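Local coordinates for protein farnesyl diphosphate synthase (Rhodobacter capsulatus, PDB 3LVS) that probably condenses isopentenyl diphosphate with allylic diphosphates to make farnesyl diphosphate, as a polyprenyl synthetase of the isoprenoid synthase superfamily, at residues 6-11 with 46-51. Sequence-based numbering, arbitrary orientation.
Sequences ERLKEI and RAFLAI
Apolar side chains of Leu8, Ile11, Phe48 and Ile51 make a buried helix-to-helix contact where the N-terminal helix 3-24 passes over helix 45-55, the two segments running 104° apart at an axial separation of 10.1 Å. Phe48 suits its place because a long, rigid ring can bridge the distance between the two backbones. Its CB does not point straight at helix 3-24; placing CG anti to the backbone N (chi1 -171°) swings the ring over to that helix. One ring carbon, Phe48 CD2, is met by Leu8 CD1 at 3.7 Å and by Ile11 CD1 at 3.7 Å; both methyls approach obliquely. Ile11 suits the middle because its branches divide the work: CG2 touches Ile51 CD1 at 3.8 Å, while CD1 also lies against Ile51 CG2. Arg7 serves twice: its aliphatic CG lies 4.0 Å from Phe48 CE2, and the chain, bent at chi2 and chi3, turns its charged end away to a salt bridge with Glu52. Phe4 and helix 276-286 also flank the Phe48 ring. Were Phe48 replaced by an alanine, Leu8 CD1 and Ile11 CD1 would probably lose their aromatic partner, leaving a gap between the helices. This is apolar helix-to-helix packing within the all-helical isoprenoid synthase fold.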
ATOM      1  N   GLU B   6     -13.253  24.114 -18.300  1.00 56.32           N
ATOM      2  CA  GLU B   6     -12.251  23.850 -19.333  1.00 58.26           C
ATOM      3  C   GLU B   6     -10.959  23.286 -18.739  1.00 52.51           C
ATOM      4  O   GLU B   6     -10.431  22.304 -19.245  1.00 52.01           O
ATOM      5  CB  GLU B   6     -11.978  25.105 -20.174  1.00 59.45           C
ATOM      6  CG  GLU B   6     -13.146  25.460 -21.107  1.00 74.55           C
ATOM      7  CD  GLU B   6     -13.063  26.868 -21.710  1.00 88.69           C
ATOM      8  OE1 GLU B   6     -13.772  27.110 -22.714  1.00 96.47           O
ATOM      9  OE2 GLU B   6     -12.313  27.732 -21.194  1.00 85.71           O
ATOM     10  N   ARG B   7     -10.477  23.900 -17.664  1.00 48.63           N
ATOM     11  CA  ARG B   7      -9.316  23.400 -16.929  1.00 46.30           C
ATOM     12  C   ARG B   7      -9.523  21.975 -16.388  1.00 49.89           C
ATOM     13  O   ARG B   7      -8.594  21.166 -16.398  1.00 50.99           O
ATOM     14  CB  ARG B   7      -8.988  24.360 -15.783  1.00 47.85           C
ATOM     15  CG  ARG B   7      -7.734  24.038 -15.004  1.00 54.13           C
ATOM     16  CD  ARG B   7      -6.472  24.127 -15.870  1.00 62.28           C
ATOM     17  NE  ARG B   7      -6.336  25.397 -16.595  1.00 67.46           N
ATOM     18  CZ  ARG B   7      -5.862  26.534 -16.081  1.00 69.62           C
ATOM     19  NH1 ARG B   7      -5.778  27.613 -16.849  1.00 68.66           N
ATOM     20  NH2 ARG B   7      -5.485  26.606 -14.805  1.00 64.98           N
ATOM     21  N   LEU B   8     -10.738  21.677 -15.927  1.00 52.57           N
ATOM     22  CA  LEU B   8     -11.081  20.345 -15.425  1.00 54.47           C
ATOM     23  C   LEU B   8     -11.030  19.302 -16.546  1.00 56.02           C
ATOM     24  O   LEU B   8     -10.375  18.268 -16.400  1.00 56.18           O
ATOM     25  CB  LEU B   8     -12.452  20.345 -14.732  1.00 51.83           C
ATOM     26  CG  LEU B   8     -12.956  19.031 -14.109  1.00 50.35           C
ATOM     27  CD1 LEU B   8     -11.942  18.402 -13.133  1.00 43.60           C
ATOM     28  CD2 LEU B   8     -14.287  19.233 -13.418  1.00 44.67           C
ATOM     29  N   LYS B   9     -11.707  19.606 -17.656  1.00 56.62           N
ATOM     30  CA  LYS B   9     -11.715  18.791 -18.872  1.00 55.90           C
ATOM     31  C   LYS B   9     -10.314  18.455 -19.380  1.00 54.69           C
ATOM     32  O   LYS B   9     -10.038  17.297 -19.703  1.00 54.65           O
ATOM     33  CB  LYS B   9     -12.535  19.496 -19.962  1.00 57.50           C
ATOM     34  CG  LYS B   9     -12.376  18.956 -21.375  1.00 61.57           C
ATOM     35  CD  LYS B   9     -13.015  17.604 -21.553  1.00 68.96           C
ATOM     36  CE  LYS B   9     -13.123  17.287 -23.027  1.00 75.34           C
ATOM     37  NZ  LYS B   9     -13.132  15.819 -23.239  1.00 81.34           N
ATOM     38  N   GLU B  10      -9.442  19.460 -19.430  1.00 53.67           N
ATOM     39  CA  GLU B  10      -8.032  19.265 -19.789  1.00 58.94           C
ATOM     40  C   GLU B  10      -7.323  18.273 -18.874  1.00 55.03           C
ATOM     41  O   GLU B  10      -6.580  17.413 -19.339  1.00 54.06           O
ATOM     42  CB  GLU B  10      -7.267  20.588 -19.728  1.00 56.48           C
ATOM     43  CG  GLU B  10      -7.365  21.436 -20.975  1.00 71.60           C
ATOM     44  CD  GLU B  10      -6.944  22.880 -20.731  1.00 80.02           C
ATOM     45  OE1 GLU B  10      -7.457  23.767 -21.450  1.00 80.86           O
ATOM     46  OE2 GLU B  10      -6.115  23.127 -19.821  1.00 74.14           O
ATOM     47  N   ILE B  11      -7.547  18.427 -17.573  1.00 57.27           N
ATOM     48  CA  ILE B  11      -6.858  17.636 -16.562  1.00 56.31           C
ATOM     49  C   ILE B  11      -7.375  16.197 -16.626  1.00 54.29           C
ATOM     50  O   ILE B  11      -6.592  15.256 -16.603  1.00 52.60           O
ATOM     51  CB  ILE B  11      -6.971  18.293 -15.160  1.00 54.41           C
ATOM     52  CG1 ILE B  11      -6.010  19.484 -15.093  1.00 57.53           C
ATOM     53  CG2 ILE B  11      -6.657  17.292 -14.026  1.00 61.68           C
ATOM     54  CD1 ILE B  11      -6.187  20.373 -13.882  1.00 54.65           C
ATOM     55  N   ARG B  46      -9.471  14.737  -7.288  1.00 49.54           N
ATOM     56  CA  ARG B  46      -8.252  14.687  -6.476  1.00 51.71           C
ATOM     57  C   ARG B  46      -6.989  14.978  -7.311  1.00 50.61           C
ATOM     58  O   ARG B  46      -6.054  15.634  -6.830  1.00 51.57           O
ATOM     59  CB  ARG B  46      -8.168  13.359  -5.720  1.00 52.16           C
ATOM     60  CG  ARG B  46      -9.303  13.170  -4.695  1.00 50.94           C
ATOM     61  CD  ARG B  46      -9.540  11.701  -4.357  1.00 45.35           C
ATOM     62  NE  ARG B  46     -10.677  11.526  -3.452  1.00 36.79           N
ATOM     63  CZ  ARG B  46     -11.948  11.415  -3.840  1.00 48.09           C
ATOM     64  NH1 ARG B  46     -12.894  11.271  -2.916  1.00 36.16           N
ATOM     65  NH2 ARG B  46     -12.278  11.455  -5.139  1.00 38.29           N
ATOM     66  N   ALA B  47      -6.975  14.489  -8.554  1.00 45.84           N
ATOM     67  CA  ALA B  47      -5.946  14.838  -9.541  1.00 46.79           C
ATOM     68  C   ALA B  47      -5.932  16.349  -9.815  1.00 45.69           C
ATOM     69  O   ALA B  47      -4.862  16.975  -9.816  1.00 48.60           O
ATOM     70  CB  ALA B  47      -6.168  14.061 -10.852  1.00 46.52           C
ATOM     71  N   PHE B  48      -7.124  16.911 -10.036  1.00 43.04           N
ATOM     72  CA  PHE B  48      -7.341  18.350 -10.159  1.00 47.71           C
ATOM     73  C   PHE B  48      -6.677  19.106  -9.015  1.00 47.53           C
ATOM     74  O   PHE B  48      -5.875  20.006  -9.250  1.00 50.52           O
ATOM     75  CB  PHE B  48      -8.837  18.660 -10.165  1.00 47.78           C
ATOM     76  CG  PHE B  48      -9.166  20.095 -10.506  1.00 55.67           C
ATOM     77  CD1 PHE B  48      -9.411  21.030  -9.499  1.00 53.34           C
ATOM     78  CD2 PHE B  48      -9.240  20.506 -11.835  1.00 49.47           C
ATOM     79  CE1 PHE B  48      -9.716  22.352  -9.815  1.00 58.57           C
ATOM     80  CE2 PHE B  48      -9.538  21.821 -12.165  1.00 55.38           C
ATOM     81  CZ  PHE B  48      -9.777  22.750 -11.156  1.00 57.46           C
ATOM     82  N   LEU B  49      -6.991  18.713  -7.787  1.00 45.31           N
ATOM     83  CA  LEU B  49      -6.444  19.386  -6.610  1.00 44.37           C
ATOM     84  C   LEU B  49      -4.928  19.335  -6.577  1.00 47.10           C
ATOM     85  O   LEU B  49      -4.288  20.356  -6.334  1.00 47.40           O
ATOM     86  CB  LEU B  49      -7.040  18.807  -5.326  1.00 45.41           C
ATOM     87  CG  LEU B  49      -8.522  19.100  -5.067  1.00 46.05           C
ATOM     88  CD1 LEU B  49      -9.108  18.160  -4.016  1.00 33.54           C
ATOM     89  CD2 LEU B  49      -8.724  20.534  -4.665  1.00 46.05           C
ATOM     90  N   ALA B  50      -4.365  18.152  -6.847  1.00 51.82           N
ATOM     91  CA  ALA B  50      -2.905  17.959  -6.915  1.00 50.51           C
ATOM     92  C   ALA B  50      -2.225  18.847  -7.970  1.00 48.49           C
ATOM     93  O   ALA B  50      -1.210  19.485  -7.691  1.00 43.20           O
ATOM     94  CB  ALA B  50      -2.554  16.478  -7.143  1.00 44.34           C
ATOM     95  N   ILE B  51      -2.809  18.899  -9.163  1.00 44.79           N
ATOM     96  CA  ILE B  51      -2.234  19.647 -10.268  1.00 48.86           C
ATOM     97  C   ILE B  51      -2.384  21.159 -10.046  1.00 54.99           C
ATOM     98  O   ILE B  51      -1.399  21.907 -10.176  1.00 54.85           O
ATOM     99  CB  ILE B  51      -2.805  19.164 -11.630  1.00 48.34           C
ATOM    100  CG1 ILE B  51      -2.179  17.814 -11.993  1.00 50.68           C
ATOM    101  CG2 ILE B  51      -2.509  20.159 -12.736  1.00 49.20           C
ATOM    102  CD1 ILE B  51      -3.014  16.961 -12.944  1.00 45.95           C
TER